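Local coordinates for protein natural cytotoxicity triggering receptor 2 (Homo sapiens, PDB 1HKF) that acts as an activating receptor of natural killer cells that may make activated cells more efficient at lysing tumour cells, at residues W76-P79 / D80-F83. Numbering follows the deposited sequence.
Sequences WDDP and DAGF
The backbone N-H of Asp80 reaches back to the carboxylate of Asp78, giving an N to OD1 hydrogen bond of 3.0 Å. This is the bond of an Asx turn: with CG anti to the backbone N, the short Asp78 side chain sits beside its own carbonyl carbon, where the chain turns. The amide meets OD1 from above the carboxylate plane, 57° out of it. Pro79 between them has no N-H to satisfy, and its ring-restricted phi already fits the bend. Asp80 OD2 lies 3.6 Å from Asp78 OD1, the two carboxylate planes 69° apart. A water donates to OD2 of both acids; Arg65 forms a salt bridge with Asp78 OD1 and a long, weak ion pair with Asp80 OD2, which suits an acid here. Ala81 N donates to Asp78 O at 2.8 Å, closing a type I beta turn with Pro79 and Asp80 at its corners; its small CB fits 3.3 Å from that oxygen. Gly82 N adds weak bonds to Asp78 O and Pro79 O; at its phi of 87° and psi near zero, a side chain would jam against Ala81 O. A water donating to Phe83 O and weakly bonded to Asp78 N lies over one face of the Phe83 ring, toward its rim; Arg31 makes a cation-pi contact with this ring. Residues 79-82 thus link strands 73-78 and 83-88, D and E of the V-set fold, as a surface hairpin turn. Asp78 fixes it through carbonyl and carboxylate, while Arg65 and water probably ease the negative charge.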
ATOM      1  N   TRP A  76       0.357  10.358   6.767  1.00 24.57           N
ATOM      2  CA  TRP A  76      -0.308  10.405   8.016  1.00 23.94           C
ATOM      3  C   TRP A  76       0.871  10.158   8.953  1.00 23.34           C
ATOM      4  O   TRP A  76       1.537   9.117   8.841  1.00 21.97           O
ATOM      5  CB  TRP A  76      -1.340   9.294   8.212  1.00 25.60           C
ATOM      6  CG  TRP A  76      -1.846   9.304   9.626  1.00 26.80           C
ATOM      7  CD1 TRP A  76      -1.488   8.457  10.625  1.00 27.66           C
ATOM      8  CD2 TRP A  76      -2.766  10.246  10.207  1.00 28.23           C
ATOM      9  NE1 TRP A  76      -2.132   8.802  11.804  1.00 28.76           N
ATOM     10  CE2 TRP A  76      -2.925   9.895  11.565  1.00 28.71           C
ATOM     11  CE3 TRP A  76      -3.479  11.347   9.703  1.00 30.11           C
ATOM     12  CZ2 TRP A  76      -3.774  10.595  12.427  1.00 29.14           C
ATOM     13  CZ3 TRP A  76      -4.332  12.049  10.563  1.00 28.14           C
ATOM     14  CH2 TRP A  76      -4.470  11.663  11.905  1.00 31.06           C
ATOM     15  N   ASP A  77       1.134  11.102   9.858  1.00 22.20           N
ATOM     16  CA  ASP A  77       2.238  10.919  10.809  1.00 23.70           C
ATOM     17  C   ASP A  77       1.782  10.992  12.236  1.00 25.18           C
ATOM     18  O   ASP A  77       1.104  11.937  12.646  1.00 25.33           O
ATOM     19  CB  ASP A  77       3.308  11.965  10.573  1.00 23.72           C
ATOM     20  CG  ASP A  77       4.400  11.914  11.611  1.00 25.78           C
ATOM     21  OD1 ASP A  77       4.788  10.787  11.962  1.00 22.16           O
ATOM     22  OD2 ASP A  77       4.859  13.008  12.057  1.00 26.77           O
ATOM     23  N   ASP A  78       2.141   9.995  13.017  1.00 26.60           N
ATOM     24  CA  ASP A  78       1.774  10.041  14.406  1.00 27.97           C
ATOM     25  C   ASP A  78       2.968   9.646  15.264  1.00 28.63           C
ATOM     26  O   ASP A  78       3.280   8.468  15.367  1.00 28.22           O
ATOM     27  CB  ASP A  78       0.599   9.112  14.739  1.00 29.98           C
ATOM     28  CG  ASP A  78       0.203   9.201  16.238  1.00 31.78           C
ATOM     29  OD1 ASP A  78       0.820  10.020  16.992  1.00 29.98           O
ATOM     30  OD2 ASP A  78      -0.708   8.466  16.672  1.00 31.00           O
ATOM     31  N   PRO A  79       3.618  10.638  15.941  1.00 28.90           N
ATOM     32  CA  PRO A  79       4.785  10.422  16.810  1.00 29.47           C
ATOM     33  C   PRO A  79       4.556   9.406  17.898  1.00 30.71           C
ATOM     34  O   PRO A  79       5.475   8.698  18.283  1.00 32.52           O
ATOM     35  CB  PRO A  79       5.066  11.810  17.362  1.00 28.35           C
ATOM     36  CG  PRO A  79       4.724  12.666  16.247  1.00 27.61           C
ATOM     37  CD  PRO A  79       3.387  12.080  15.768  1.00 26.63           C
ATOM     38  N   ASP A  80       3.336   9.324  18.411  1.00 32.75           N
ATOM     39  CA  ASP A  80       3.030   8.340  19.446  1.00 33.72           C
ATOM     40  C   ASP A  80       3.194   6.951  18.901  1.00 34.04           C
ATOM     41  O   ASP A  80       3.425   6.022  19.677  1.00 34.05           O
ATOM     42  CB  ASP A  80       1.588   8.451  19.925  1.00 37.69           C
ATOM     43  CG  ASP A  80       1.300   9.766  20.645  1.00 41.09           C
ATOM     44  OD1 ASP A  80       2.231  10.306  21.306  1.00 43.02           O
ATOM     45  OD2 ASP A  80       0.132  10.235  20.559  1.00 41.31           O
ATOM     46  N   ALA A  81       3.039   6.790  17.578  1.00 32.56           N
ATOM     47  CA  ALA A  81       3.185   5.469  16.976  1.00 33.74           C
ATOM     48  C   ALA A  81       4.648   5.205  16.565  1.00 34.02           C
ATOM     49  O   ALA A  81       5.058   4.059  16.452  1.00 35.15           O
ATOM     50  CB  ALA A  81       2.260   5.324  15.764  1.00 31.71           C
ATOM     51  N   GLY A  82       5.424   6.260  16.344  1.00 33.42           N
ATOM     52  CA  GLY A  82       6.808   6.074  15.950  1.00 31.73           C
ATOM     53  C   GLY A  82       7.052   5.926  14.448  1.00 31.40           C
ATOM     54  O   GLY A  82       8.113   5.462  14.042  1.00 29.18           O
ATOM     55  N   PHE A  83       6.084   6.295  13.609  1.00 29.94           N
ATOM     56  CA  PHE A  83       6.318   6.212  12.157  1.00 29.32           C
ATOM     57  C   PHE A  83       5.280   7.007  11.459  1.00 27.67           C
ATOM     58  O   PHE A  83       4.267   7.344  12.076  1.00 27.75           O
ATOM     59  CB  PHE A  83       6.237   4.755  11.639  1.00 29.96           C
ATOM     60  CG  PHE A  83       4.852   4.130  11.748  1.00 28.39           C
ATOM     61  CD1 PHE A  83       4.469   3.435  12.889  1.00 29.80           C
ATOM     62  CD2 PHE A  83       3.939   4.235  10.691  1.00 29.32           C
ATOM     63  CE1 PHE A  83       3.172   2.827  12.997  1.00 30.42           C
ATOM     64  CE2 PHE A  83       2.664   3.656  10.758  1.00 27.29           C
ATOM     65  CZ  PHE A  83       2.273   2.948  11.912  1.00 29.51           C
TER
HETATM   66  O   HOH W   1       1.715   6.742  12.276  1.00 29.95           O
HETATM   67  O   HOH W   2      -1.785   9.362  19.105  1.00 39.88           O